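Local coordinates for protein pngf-ii (Elizabethkingia meningoseptica, PDB 4R4X) that acts as a peptide:N-glycosidase of the PNGase F family, removing N-linked glycans from glycoproteins by hydrolysis, at residues 95-100 with 134-139; 102-107 with 126-131; 216-221 with 250-255; 344-349 with 362-367; 462-467 with 487-492. All coordinates share one frame; numbering follows the deposited sequence.

Contact 1. Residues 95-100 with 134-139; sequences LGYNVK and LVLKTV
Val99 and Leu136 bring the two segments closest, with 8.0 Å between Val99 CA and Leu136 CA. They belong to strands 97-106 and 134-140, which do not pair directly: both run antiparallel to strand 109-116, which lies between them. This is a next-nearest-neighbour contact among the antiparallel strands of the N-terminal domain, consistent with the LolA/LolB-like half-barrel suggested by its family. Leu136 and Lys137 both face Trp114 and form a classic beta bulge; the backbone evidence is a near-helical psi of -11° at Leu136 within an otherwise extended strand.

The side-chain contact rests on a single methyl. Leu136 CD1 enters between the other segment's two inward-pointing residues, 4.0 Å from Tyr97 CB and 4.1 Å from Val99 CG1. Leu136 CG lies anti to the carbonyl carbon (chi1 -63°), and the chain then extends straight across to reach both. Against Tyr97 it runs at about a right angle, and it approaches the aromatic ring obliquely. Ile94, from strand 86-94, touches both Val99 and Leu136 and adds to the apolar cluster, in which both of these residues are buried. Tyr97 is only partly so, and its side chain also touches Val151 and Leu119. The nearest ring atom to the leucine is Tyr97 CD2, 4.2 Å from Leu136 CD1.

Contact 2. Residues 102-107 with 126-131; sequences AVTSVN and SILGQD
Leu128 divides its two methyls between Thr104 and Val106, successive inward-pointing residues of strand 97-106. Leu128 CD1 lies 4.3 Å from Thr104 CG2, while Leu128 CD2 lies 4.2 Å from Val106 CG2. Both distances are at the loose end of van der Waals packing, and the two segments bury just 92 Å² between them.

The leucine is extended: CG sits beside the backbone N and anti to the carbonyl carbon (chi1 -63°), which projects the fork at the strand. Thr104 is turned so that its methyl faces the fork while its hydroxyl is used elsewhere, with OG1 hydrogen-bonded to the carbonyl O of Glu84. Val106 offers CG2, the branch anti to its own carbonyl carbon.

Leu128 is presented by a type II beta turn from Ile127 to Gln130, with Gly129 at the positive-phi corner. The closing backbone bond, Gln130 N to Ile127 O, is weak at 3.4 Å, but a side chain reinforces the loop. Gln130 NE2 donates to Ser126 O at 2.8 Å along a nearly straight line (175°). It approaches from above the carbonyl plane, 36° out of it, while the acceptor lies in the plane of the glutamine amide. The amide's other atom, OE1, is bonded to Arg55, so both ends fix its rotation.

The loop packs against two elements: Ile111 of strand 109-116 touches both Thr104 and Leu128, while helix 79-82 packs through Ile79 on Ile127 and through Leu80 on Gln130 and Asp131.

Contact 3. Residues 216-221 with 250-255; sequences IILKKV and DVFIIP
Phe252 meets Ile216 and Leu218 across strand 343-350, which runs between their two strands and pairs antiparallel with both, as expected in the beta-sandwich of the PNGase F family. The separation of 9.0 Å between Leu218 CA and Ile253 CA fits strands one place removed.

Packing is tightest at the outer rim of the phenyl ring. Leu218 CD1 approaches Phe252 CE2 obliquely, at 3.7 Å. The ring reaches this position because CG is held between the backbone N and the carbonyl carbon (chi1 63°), folding the side chain over the intervening strand; Phe252 CZ lies 3.8 Å from Gly347 CA there.

The other end is looser. Ile254 makes a longer contact, its CD1 standing 4.0 Å from Leu218 CD1, the two side chains crossing at about a right angle. Further along the strand Lys220 is exposed, whereas Lys219, on the opposite face of the strand, is hydrogen-bonded through NZ to Val190 O. Over the packed face, helix 262-268 brings Tyr263 onto Leu218 and Ile254, and Leu266 onto Ile216 and Ile254. Ile216 completes the tight end, its CG2 near the ring plane at the edge, 3.7 Å from Phe252 CZ.

Contact 4. Residues 344-349 with 362-367; sequences ILIGAF and LELSIH
Ile346 and Leu364 reach toward each other from facing sheets and meet tip to tip, with 4.2 Å between Ile346 CD1 and Leu364 CD2. Strand 343-350 belongs to the larger antiparallel sheet and strand 358-367 to a four-stranded one, so this is core packing between the layers of a beta-sandwich, as in PNGase F.

Ile346 can be followed outward. Its CB leaves the backbone in the direction of the other strand and divides into two branches. The shorter, CG2, turns along its own sheet and packs on Val221 of the adjacent strand. The longer begins at CG1, placed anti to the backbone N (chi1 177°), and continues extended to CD1, which carries the contact between sheets. Besides Leu364, that terminal methyl also meets Leu362 CD2, 4.5 Å from Ile346 CD1. The methyl thus touches two leucines separated by one residue, Leu364 more closely than Leu362. All three residues are buried, and the segments together cover 160 Å².

The other face of strand 358-367 is polar. Ser365 OG and His367 NE2 share a hydrogen bond of 2.7 Å, Arg329 also bonds to the serine hydroxyl, and the imidazole stacks on Phe185.

Neighbouring strands close the interface: Val190 of strand 186-196 touches both Ile346 and Leu362, Val234 of strand 231-240 packs on Leu362 and Leu364, and strand 216-222 flanks Ile346 through Val221.

Contact 5. Residues 462-467 with 487-492; sequences GSYRLF and NWCPGT
Tyr464 has its ring sandwiched between Thr492 and Ser463. On one face Thr492 CG2 stands 3.6 Å from the centroid of the Tyr464 ring and only 4° off the normal, a well-centred CH-pi contact; on the opposite face Ser463 CB lies 3.8 Å above the plane, again over the centre. Cys489 comes in obliquely, with its CB 4.2 Å from Tyr464 CD2. The sulfur is more distant, Cys489 SG lying 5.5 Å from the ring centroid in a sulfur-aromatic contact. A second flat group, the Phe467 ring, meets Tyr464 O in plane at its edge.

Thr492 is held with its methyl toward the tyrosine by what its hydroxyl does. With OG1 between the backbone N and the carbonyl carbon (chi1 68°), it donates to Cys489 O at 2.8 Å, tilted 18° from the carbonyl plane, and also pairs with Arg458. The bond spans a type II turn from Cys489 to Thr492. At the tyrosine's far end, OH is hydrogen-bonded to Asp460.

Both segments lie in the long connection between strands 449-454 and 493-504. The disulfide from Cys489 to Cys461, just before Gly462, ties the two parts of this connection together beside the packing. The 3-10 turn of 462-467 covers the other segment where Gly491 and Thr492 form a G1 bulge against Phe303, joining the loop to strand 297-303.

Contacts 1 and 2 form one group and contacts 3, 4 and 5 the other. Contacts 1 and 2 share strand 97-106 in the N-terminal domain, with centres 13 Å apart, and touch where Val135 CG2 lies 3.6 Å from Gly129 O. The zinc ion bound by Glu52 and Asp159 belongs to this domain too. Contacts 3 and 4 have centres 7 Å apart. Contact 3 and the 344-349 half of contact 4 lie in the larger sheet, joined by a probable hydrogen bond from Phe349 N to Asp250 O, 2.8 Å; 362-367 belongs to the facing sheet. Contact 5 touches neither, its nearest atoms about 9 Å from contact 3 and 11 Å from contact 4. Between the groups, contacts 2 and 4 approach to about 25 Å between nearest atoms.

Contact 1. Residues 95-100 with 134-139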
# COMPACT_ATOMS: atom_id res chain seq x y z
N LEU A 95 -30.03 36.93 -13.62
CA LEU A 95 -29.64 37.29 -14.98
C LEU A 95 -30.80 37.56 -15.89
O LEU A 95 -30.77 37.24 -17.09
CB LEU A 95 -28.77 36.18 -15.58
CG LEU A 95 -27.52 35.87 -14.76
CD1 LEU A 95 -26.78 34.73 -15.43
CD2 LEU A 95 -26.59 37.09 -14.58
N GLY A 96 -31.86 38.13 -15.33
CA GLY A 96 -33.03 38.48 -16.10
C GLY A 96 -34.05 37.37 -16.30
O GLY A 96 -35.07 37.61 -16.95
N TYR A 97 -33.78 36.18 -15.74
CA TYR A 97 -34.68 35.02 -15.83
C TYR A 97 -35.50 34.81 -14.56
O TYR A 97 -34.96 34.88 -13.45
CB TYR A 97 -33.86 33.74 -16.14
CG TYR A 97 -33.11 33.84 -17.45
CD1 TYR A 97 -33.80 33.79 -18.66
CD2 TYR A 97 -31.74 34.05 -17.48
CE1 TYR A 97 -33.14 33.90 -19.87
CE2 TYR A 97 -31.08 34.17 -18.70
CZ TYR A 97 -31.79 34.10 -19.88
OH TYR A 97 -31.15 34.22 -21.09
N ASN A 98 -36.79 34.51 -14.70
CA ASN A 98 -37.62 34.23 -13.54
C ASN A 98 -37.23 32.91 -12.89
O ASN A 98 -37.09 31.91 -13.60
CB ASN A 98 -39.08 34.16 -13.94
CG ASN A 98 -39.60 35.50 -14.41
OD1 ASN A 98 -39.42 36.52 -13.75
ND2 ASN A 98 -40.20 35.52 -15.57
N VAL A 99 -37.05 32.92 -11.57
CA VAL A 99 -36.62 31.74 -10.81
C VAL A 99 -37.56 31.47 -9.64
O VAL A 99 -38.17 32.40 -9.08
CB VAL A 99 -35.15 31.85 -10.30
CG1 VAL A 99 -34.17 31.85 -11.48
CG2 VAL A 99 -34.94 33.10 -9.44
N LYS A 100 -37.65 30.19 -9.30
CA LYS A 100 -38.34 29.68 -8.12
C LYS A 100 -37.30 28.95 -7.29
O LYS A 100 -36.34 28.40 -7.81
CB LYS A 100 -39.44 28.69 -8.51
CG LYS A 100 -40.64 29.33 -9.19
CD LYS A 100 -41.62 28.31 -9.76
CE LYS A 100 -42.27 27.42 -8.71
NZ LYS A 100 -42.93 28.18 -7.60
N LEU A 134 -33.85 24.87 -15.39
CA LEU A 134 -32.46 25.29 -15.48
C LEU A 134 -32.06 25.95 -14.17
O LEU A 134 -32.52 27.05 -13.84
CB LEU A 134 -32.27 26.25 -16.67
CG LEU A 134 -30.91 26.93 -16.74
CD1 LEU A 134 -29.76 25.92 -16.86
CD2 LEU A 134 -30.92 27.89 -17.90
N VAL A 135 -31.20 25.27 -13.42
CA VAL A 135 -30.76 25.74 -12.12
C VAL A 135 -29.73 26.83 -12.31
O VAL A 135 -28.68 26.60 -12.89
CB VAL A 135 -30.17 24.58 -11.28
CG1 VAL A 135 -29.61 25.09 -9.96
CG2 VAL A 135 -31.23 23.52 -11.02
N LEU A 136 -30.03 28.02 -11.79
CA LEU A 136 -29.12 29.16 -11.92
C LEU A 136 -28.38 29.53 -10.64
O LEU A 136 -27.45 30.33 -10.68
CB LEU A 136 -29.88 30.38 -12.46
CG LEU A 136 -30.45 30.21 -13.86
CD1 LEU A 136 -31.19 31.49 -14.23
CD2 LEU A 136 -29.35 29.89 -14.88
N LYS A 137 -28.76 28.94 -9.52
CA LYS A 137 -28.08 29.16 -8.26
C LYS A 137 -28.37 28.01 -7.29
O LYS A 137 -29.53 27.57 -7.17
CB LYS A 137 -28.58 30.46 -7.63
CG LYS A 137 -27.96 30.80 -6.29
CD LYS A 137 -28.35 32.22 -5.90
CE LYS A 137 -28.10 32.49 -4.43
NZ LYS A 137 -28.62 33.85 -4.09
N THR A 138 -27.33 27.54 -6.61
CA THR A 138 -27.46 26.60 -5.49
C THR A 138 -26.80 27.18 -4.26
O THR A 138 -25.78 27.87 -4.35
CB THR A 138 -26.83 25.24 -5.79
OG1 THR A 138 -25.41 25.40 -5.95
CG2 THR A 138 -27.43 24.63 -7.04
N VAL A 139 -27.39 26.91 -3.10
CA VAL A 139 -26.85 27.34 -1.83
C VAL A 139 -26.82 26.15 -0.90
O VAL A 139 -27.87 25.53 -0.63
CB VAL A 139 -27.68 28.46 -1.17
CG1 VAL A 139 -26.96 28.99 0.07
CG2 VAL A 139 -27.95 29.57 -2.16

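Contact 2. Residues 102-107 with 126-131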
# COMPACT_ATOMS: atom_id res chain seq x y z
N ALA A 102 -36.54 25.92 -4.54
CA ALA A 102 -36.96 24.68 -3.88
C ALA A 102 -35.81 24.23 -3.01
O ALA A 102 -34.67 24.68 -3.19
CB ALA A 102 -37.29 23.62 -4.90
N VAL A 103 -36.12 23.34 -2.07
CA VAL A 103 -35.14 22.90 -1.08
C VAL A 103 -35.08 21.39 -1.04
O VAL A 103 -36.11 20.71 -1.12
CB VAL A 103 -35.50 23.40 0.34
CG1 VAL A 103 -34.39 23.03 1.32
CG2 VAL A 103 -35.71 24.90 0.35
N THR A 104 -33.86 20.86 -0.95
CA THR A 104 -33.65 19.43 -0.74
C THR A 104 -32.63 19.19 0.35
O THR A 104 -31.90 20.10 0.76
CB THR A 104 -33.25 18.68 -2.03
OG1 THR A 104 -33.33 17.27 -1.80
CG2 THR A 104 -31.81 19.05 -2.50
N SER A 105 -32.59 17.93 0.79
CA SER A 105 -31.71 17.48 1.85
C SER A 105 -30.97 16.22 1.39
O SER A 105 -31.60 15.23 1.02
CB SER A 105 -32.54 17.19 3.11
OG SER A 105 -31.71 16.90 4.22
N VAL A 106 -29.64 16.27 1.37
CA VAL A 106 -28.80 15.12 1.06
C VAL A 106 -27.76 14.97 2.17
O VAL A 106 -26.99 15.89 2.42
CB VAL A 106 -28.10 15.30 -0.30
CG1 VAL A 106 -27.20 14.10 -0.62
CG2 VAL A 106 -29.14 15.50 -1.40
N ASN A 107 -27.75 13.83 2.85
CA ASN A 107 -26.80 13.58 3.96
C ASN A 107 -26.76 14.71 4.99
O ASN A 107 -25.68 15.20 5.34
CB ASN A 107 -25.39 13.34 3.41
CG ASN A 107 -25.30 12.09 2.56
OD1 ASN A 107 -26.11 11.17 2.71
ND2 ASN A 107 -24.32 12.06 1.67
N SER A 126 -24.76 21.23 -10.80
CA SER A 126 -24.57 19.91 -10.18
C SER A 126 -25.74 19.01 -10.61
O SER A 126 -26.64 19.45 -11.30
CB SER A 126 -24.51 20.01 -8.65
OG SER A 126 -25.79 20.27 -8.10
N ILE A 127 -25.73 17.76 -10.20
CA ILE A 127 -26.86 16.87 -10.52
C ILE A 127 -28.21 17.30 -9.86
O ILE A 127 -29.31 16.96 -10.37
CB ILE A 127 -26.52 15.43 -10.11
CG1 ILE A 127 -27.48 14.41 -10.76
CG2 ILE A 127 -26.51 15.31 -8.59
CD1 ILE A 127 -27.50 14.42 -12.27
N LEU A 128 -28.14 18.02 -8.74
CA LEU A 128 -29.35 18.36 -7.98
C LEU A 128 -30.24 19.35 -8.70
O LEU A 128 -29.78 20.39 -9.15
CB LEU A 128 -29.00 18.91 -6.60
CG LEU A 128 -28.28 17.94 -5.68
CD1 LEU A 128 -27.93 18.62 -4.37
CD2 LEU A 128 -29.09 16.67 -5.46
N GLY A 129 -31.51 19.00 -8.82
CA GLY A 129 -32.50 19.88 -9.45
C GLY A 129 -32.60 19.84 -10.96
O GLY A 129 -33.38 20.62 -11.53
N GLN A 130 -31.84 18.95 -11.61
CA GLN A 130 -31.75 18.90 -13.07
C GLN A 130 -33.06 18.56 -13.74
O GLN A 130 -33.19 18.80 -14.93
CB GLN A 130 -30.77 17.81 -13.50
CG GLN A 130 -29.32 18.14 -13.23
CD GLN A 130 -28.69 18.99 -14.29
OE1 GLN A 130 -29.17 19.09 -15.43
NE2 GLN A 130 -27.58 19.61 -13.93
N ASP A 131 -34.00 17.96 -13.03
CA ASP A 131 -35.32 17.78 -13.64
C ASP A 131 -36.31 18.90 -13.34
O ASP A 131 -37.41 18.86 -13.85
CB ASP A 131 -35.94 16.44 -13.26
CG ASP A 131 -36.97 15.99 -14.28
OD1 ASP A 131 -36.75 16.17 -15.50
OD2 ASP A 131 -38.02 15.50 -13.84

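Contact 3. Residues 216-221 with 250-255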
# COMPACT_ATOMS: atom_id res chain seq x y z
N ILE A 216 9.50 -20.80 -1.10
CA ILE A 216 9.97 -19.51 -1.63
C ILE A 216 9.50 -19.36 -3.07
O ILE A 216 9.75 -20.26 -3.89
CB ILE A 216 11.49 -19.43 -1.62
CG1 ILE A 216 12.06 -19.74 -0.22
CG2 ILE A 216 11.96 -18.06 -2.08
CD1 ILE A 216 13.52 -20.17 -0.25
N ILE A 217 8.79 -18.28 -3.36
CA ILE A 217 8.44 -17.92 -4.73
C ILE A 217 9.08 -16.58 -5.10
O ILE A 217 9.09 -15.63 -4.30
CB ILE A 217 6.90 -17.90 -4.96
CG1 ILE A 217 6.20 -16.91 -4.03
CG2 ILE A 217 6.32 -19.29 -4.76
CD1 ILE A 217 4.69 -16.89 -4.18
N LEU A 218 9.57 -16.48 -6.33
CA LEU A 218 10.40 -15.34 -6.74
C LEU A 218 10.11 -14.95 -8.19
O LEU A 218 9.91 -15.81 -9.02
CB LEU A 218 11.87 -15.74 -6.64
CG LEU A 218 12.88 -14.60 -6.73
CD1 LEU A 218 12.89 -13.85 -5.42
CD2 LEU A 218 14.30 -15.08 -7.00
N LYS A 219 10.10 -13.65 -8.49
CA LYS A 219 10.05 -13.22 -9.88
C LYS A 219 10.81 -11.93 -10.08
O LYS A 219 11.22 -11.27 -9.12
CB LYS A 219 8.61 -13.08 -10.38
CG LYS A 219 7.79 -12.01 -9.71
CD LYS A 219 6.58 -11.57 -10.55
CE LYS A 219 5.72 -12.71 -11.03
NZ LYS A 219 4.51 -12.23 -11.76
N LYS A 220 11.02 -11.59 -11.35
CA LYS A 220 11.61 -10.31 -11.71
C LYS A 220 10.48 -9.35 -12.03
O LYS A 220 9.52 -9.72 -12.74
CB LYS A 220 12.52 -10.45 -12.94
CG LYS A 220 13.80 -11.22 -12.72
CD LYS A 220 14.79 -11.06 -13.87
CE LYS A 220 14.17 -11.49 -15.20
NZ LYS A 220 15.18 -11.94 -16.21
N VAL A 221 10.54 -8.15 -11.47
CA VAL A 221 9.56 -7.12 -11.77
C VAL A 221 10.25 -5.79 -12.07
O VAL A 221 11.23 -5.42 -11.42
CB VAL A 221 8.51 -6.94 -10.64
CG1 VAL A 221 7.82 -8.25 -10.33
CG2 VAL A 221 9.12 -6.39 -9.38
N ASP A 250 8.27 -13.65 4.99
CA ASP A 250 8.99 -12.46 4.54
C ASP A 250 8.58 -12.17 3.12
O ASP A 250 8.44 -13.09 2.31
CB ASP A 250 10.51 -12.71 4.51
CG ASP A 250 11.27 -12.03 5.64
OD1 ASP A 250 10.73 -11.16 6.36
OD2 ASP A 250 12.45 -12.38 5.80
N VAL A 251 8.42 -10.90 2.82
CA VAL A 251 8.48 -10.39 1.46
C VAL A 251 9.84 -9.71 1.38
O VAL A 251 10.19 -8.88 2.24
CB VAL A 251 7.37 -9.38 1.17
CG1 VAL A 251 7.48 -8.87 -0.25
CG2 VAL A 251 6.01 -10.02 1.42
N PHE A 252 10.62 -10.11 0.39
CA PHE A 252 12.01 -9.72 0.30
C PHE A 252 12.36 -9.32 -1.12
O PHE A 252 11.67 -9.68 -2.07
CB PHE A 252 12.94 -10.84 0.78
CG PHE A 252 12.88 -12.11 -0.03
CD1 PHE A 252 11.97 -13.10 0.28
CD2 PHE A 252 13.75 -12.32 -1.10
CE1 PHE A 252 11.90 -14.28 -0.47
CE2 PHE A 252 13.71 -13.49 -1.83
CZ PHE A 252 12.76 -14.47 -1.53
N ILE A 253 13.42 -8.53 -1.23
CA ILE A 253 14.08 -8.25 -2.50
C ILE A 253 15.54 -8.68 -2.38
O ILE A 253 16.08 -8.82 -1.27
CB ILE A 253 13.95 -6.77 -2.94
CG1 ILE A 253 14.57 -5.83 -1.92
CG2 ILE A 253 12.49 -6.40 -3.17
CD1 ILE A 253 14.67 -4.39 -2.35
N ILE A 254 16.18 -8.88 -3.54
CA ILE A 254 17.54 -9.37 -3.57
C ILE A 254 18.46 -8.29 -4.15
O ILE A 254 18.45 -8.07 -5.38
CB ILE A 254 17.64 -10.68 -4.38
CG1 ILE A 254 16.78 -11.77 -3.73
CG2 ILE A 254 19.09 -11.15 -4.44
CD1 ILE A 254 16.66 -13.04 -4.51
N PRO A 255 19.25 -7.62 -3.30
CA PRO A 255 20.23 -6.68 -3.91
C PRO A 255 21.36 -7.41 -4.65
O PRO A 255 22.00 -8.30 -4.10
CB PRO A 255 20.80 -5.92 -2.70
CG PRO A 255 19.89 -6.25 -1.56
CD PRO A 255 19.32 -7.60 -1.84

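Contact 4. Residues 344-349 with 362-367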
# COMPACT_ATOMS: atom_id res chain seq x y z
N ILE A 344 13.90 -5.69 -10.41
CA ILE A 344 14.26 -6.28 -9.11
C ILE A 344 13.83 -7.72 -9.05
O ILE A 344 12.85 -8.11 -9.70
CB ILE A 344 13.60 -5.51 -7.95
CG1 ILE A 344 12.07 -5.68 -7.95
CG2 ILE A 344 14.00 -4.05 -8.03
CD1 ILE A 344 11.34 -4.96 -6.84
N LEU A 345 14.59 -8.52 -8.31
CA LEU A 345 14.15 -9.84 -7.90
C LEU A 345 13.39 -9.68 -6.57
O LEU A 345 13.98 -9.29 -5.56
CB LEU A 345 15.34 -10.78 -7.68
CG LEU A 345 16.13 -11.14 -8.94
CD1 LEU A 345 17.48 -11.73 -8.57
CD2 LEU A 345 15.34 -12.13 -9.78
N ILE A 346 12.10 -10.01 -6.61
CA ILE A 346 11.19 -9.88 -5.46
C ILE A 346 10.52 -11.23 -5.15
O ILE A 346 10.09 -11.95 -6.06
CB ILE A 346 10.16 -8.75 -5.65
CG1 ILE A 346 9.17 -8.68 -4.46
CG2 ILE A 346 9.37 -8.91 -6.94
CD1 ILE A 346 8.45 -7.35 -4.36
N GLY A 347 10.48 -11.57 -3.87
CA GLY A 347 9.97 -12.88 -3.47
C GLY A 347 9.15 -12.88 -2.21
O GLY A 347 9.07 -11.89 -1.48
N ALA A 348 8.52 -14.02 -1.97
CA ALA A 348 7.78 -14.22 -0.75
C ALA A 348 8.18 -15.58 -0.21
O ALA A 348 8.42 -16.51 -0.98
CB ALA A 348 6.30 -14.15 -1.01
N PHE A 349 8.31 -15.67 1.11
CA PHE A 349 8.68 -16.89 1.82
C PHE A 349 7.66 -17.12 2.91
O PHE A 349 7.30 -16.19 3.63
CB PHE A 349 10.08 -16.73 2.45
CG PHE A 349 10.40 -17.71 3.55
CD1 PHE A 349 10.67 -19.04 3.29
CD2 PHE A 349 10.50 -17.27 4.87
CE1 PHE A 349 10.99 -19.92 4.32
CE2 PHE A 349 10.84 -18.13 5.90
CZ PHE A 349 11.09 -19.46 5.63
N LEU A 362 0.28 -10.55 -3.80
CA LEU A 362 1.25 -9.53 -3.46
C LEU A 362 1.35 -8.47 -4.55
O LEU A 362 1.45 -8.81 -5.75
CB LEU A 362 2.62 -10.16 -3.26
CG LEU A 362 3.78 -9.23 -2.96
CD1 LEU A 362 3.59 -8.66 -1.58
CD2 LEU A 362 5.09 -10.01 -3.08
N GLU A 363 1.35 -7.20 -4.14
CA GLU A 363 1.58 -6.08 -5.04
C GLU A 363 2.32 -4.95 -4.33
O GLU A 363 2.36 -4.91 -3.09
CB GLU A 363 0.24 -5.58 -5.64
CG GLU A 363 -0.70 -4.92 -4.64
CD GLU A 363 -2.07 -4.57 -5.20
OE1 GLU A 363 -2.61 -3.49 -4.85
OE2 GLU A 363 -2.62 -5.36 -6.01
N LEU A 364 2.92 -4.08 -5.12
CA LEU A 364 3.46 -2.82 -4.67
C LEU A 364 2.60 -1.68 -5.19
O LEU A 364 1.97 -1.80 -6.25
CB LEU A 364 4.88 -2.63 -5.20
CG LEU A 364 5.93 -3.71 -5.00
CD1 LEU A 364 7.27 -3.28 -5.59
CD2 LEU A 364 6.10 -4.03 -3.53
N SER A 365 2.55 -0.58 -4.45
CA SER A 365 1.91 0.62 -4.95
C SER A 365 2.80 1.84 -4.72
O SER A 365 3.48 1.96 -3.67
CB SER A 365 0.54 0.84 -4.31
OG SER A 365 0.64 1.03 -2.91
N ILE A 366 2.80 2.71 -5.72
CA ILE A 366 3.59 3.94 -5.73
C ILE A 366 2.65 5.12 -5.88
O ILE A 366 1.84 5.18 -6.82
CB ILE A 366 4.62 3.94 -6.87
CG1 ILE A 366 5.46 2.67 -6.85
CG2 ILE A 366 5.51 5.20 -6.79
CD1 ILE A 366 5.97 2.26 -8.21
N HIS A 367 2.74 6.05 -4.93
CA HIS A 367 1.80 7.14 -4.80
C HIS A 367 2.50 8.48 -5.04
O HIS A 367 3.60 8.70 -4.51
CB HIS A 367 1.12 7.08 -3.43
CG HIS A 367 0.47 5.76 -3.17
ND1 HIS A 367 -0.85 5.50 -3.49
CD2 HIS A 367 0.99 4.59 -2.73
CE1 HIS A 367 -1.13 4.24 -3.20
NE2 HIS A 367 -0.03 3.66 -2.76

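Contact 5. Residues 462-467 with 487-492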
# COMPACT_ATOMS: atom_id res chain seq x y z
N GLY A 462 -3.67 -10.86 21.72
CA GLY A 462 -5.07 -11.26 21.95
C GLY A 462 -6.06 -10.54 21.05
O GLY A 462 -7.15 -11.04 20.83
N SER A 463 -5.68 -9.38 20.52
CA SER A 463 -6.51 -8.62 19.57
C SER A 463 -6.84 -9.33 18.25
O SER A 463 -7.83 -8.99 17.63
CB SER A 463 -5.85 -7.26 19.23
OG SER A 463 -5.55 -6.52 20.40
N TYR A 464 -6.02 -10.30 17.83
CA TYR A 464 -6.07 -10.86 16.48
C TYR A 464 -6.66 -12.27 16.50
O TYR A 464 -6.51 -13.05 15.55
CB TYR A 464 -4.67 -10.81 15.82
CG TYR A 464 -4.06 -9.44 16.03
CD1 TYR A 464 -4.57 -8.32 15.41
CD2 TYR A 464 -3.06 -9.27 16.94
CE1 TYR A 464 -4.08 -7.05 15.70
CE2 TYR A 464 -2.55 -8.02 17.24
CZ TYR A 464 -3.05 -6.91 16.62
OH TYR A 464 -2.50 -5.68 16.98
N ARG A 465 -7.35 -12.58 17.59
CA ARG A 465 -7.89 -13.92 17.83
C ARG A 465 -8.72 -14.48 16.66
O ARG A 465 -8.60 -15.67 16.33
CB ARG A 465 -8.72 -13.91 19.12
CG ARG A 465 -9.29 -15.25 19.52
CD ARG A 465 -8.20 -16.18 20.04
NE ARG A 465 -8.71 -17.52 20.32
CZ ARG A 465 -8.77 -18.52 19.45
NH1 ARG A 465 -8.39 -18.37 18.19
NH2 ARG A 465 -9.25 -19.69 19.86
N LEU A 466 -9.50 -13.62 16.00
CA LEU A 466 -10.43 -14.07 14.96
C LEU A 466 -9.74 -14.39 13.63
O LEU A 466 -10.38 -14.91 12.70
CB LEU A 466 -11.54 -13.03 14.75
CG LEU A 466 -12.50 -12.80 15.92
CD1 LEU A 466 -13.54 -11.73 15.59
CD2 LEU A 466 -13.16 -14.10 16.37
N PHE A 467 -8.46 -14.08 13.53
CA PHE A 467 -7.65 -14.52 12.39
C PHE A 467 -7.09 -15.93 12.60
O PHE A 467 -6.48 -16.48 11.69
CB PHE A 467 -6.48 -13.55 12.12
CG PHE A 467 -6.91 -12.18 11.71
CD1 PHE A 467 -7.14 -11.87 10.35
CD2 PHE A 467 -7.12 -11.18 12.65
CE1 PHE A 467 -7.54 -10.61 9.97
CE2 PHE A 467 -7.53 -9.91 12.27
CZ PHE A 467 -7.71 -9.61 10.91
N ASN A 487 8.27 -9.70 19.92
CA ASN A 487 8.13 -8.74 18.83
C ASN A 487 7.33 -9.24 17.64
O ASN A 487 7.42 -8.68 16.54
CB ASN A 487 9.46 -8.16 18.36
CG ASN A 487 9.35 -6.71 17.94
OD1 ASN A 487 8.52 -5.97 18.47
ND2 ASN A 487 10.19 -6.28 17.01
N TRP A 488 6.48 -10.24 17.87
CA TRP A 488 5.53 -10.63 16.84
C TRP A 488 4.26 -11.21 17.38
O TRP A 488 4.24 -11.68 18.49
CB TRP A 488 6.16 -11.61 15.89
CG TRP A 488 6.74 -12.88 16.48
CD1 TRP A 488 7.93 -13.01 17.14
CD2 TRP A 488 6.21 -14.20 16.34
NE1 TRP A 488 8.16 -14.33 17.44
CE2 TRP A 488 7.11 -15.08 16.97
CE3 TRP A 488 5.04 -14.72 15.78
CZ2 TRP A 488 6.89 -16.45 17.03
CZ3 TRP A 488 4.82 -16.10 15.84
CH2 TRP A 488 5.74 -16.94 16.44
N CYS A 489 3.20 -11.15 16.58
CA CYS A 489 1.93 -11.81 16.92
C CYS A 489 1.46 -12.55 15.67
O CYS A 489 1.43 -11.95 14.59
CB CYS A 489 0.82 -10.79 17.28
SG CYS A 489 1.04 -9.79 18.77
N PRO A 490 1.01 -13.80 15.83
CA PRO A 490 0.48 -14.48 14.64
C PRO A 490 -0.65 -13.69 13.95
O PRO A 490 -1.65 -13.33 14.60
CB PRO A 490 -0.03 -15.80 15.21
CG PRO A 490 0.80 -16.05 16.42
CD PRO A 490 1.06 -14.68 17.00
N GLY A 491 -0.50 -13.44 12.66
CA GLY A 491 -1.49 -12.72 11.86
C GLY A 491 -1.11 -11.26 11.60
O GLY A 491 -1.90 -10.51 11.05
N THR A 492 0.09 -10.86 12.00
CA THR A 492 0.49 -9.46 11.90
C THR A 492 1.92 -9.27 11.38
O THR A 492 2.79 -10.17 11.43
CB THR A 492 0.35 -8.66 13.24
OG1 THR A 492 1.30 -9.13 14.22
CG2 THR A 492 -1.08 -8.75 13.81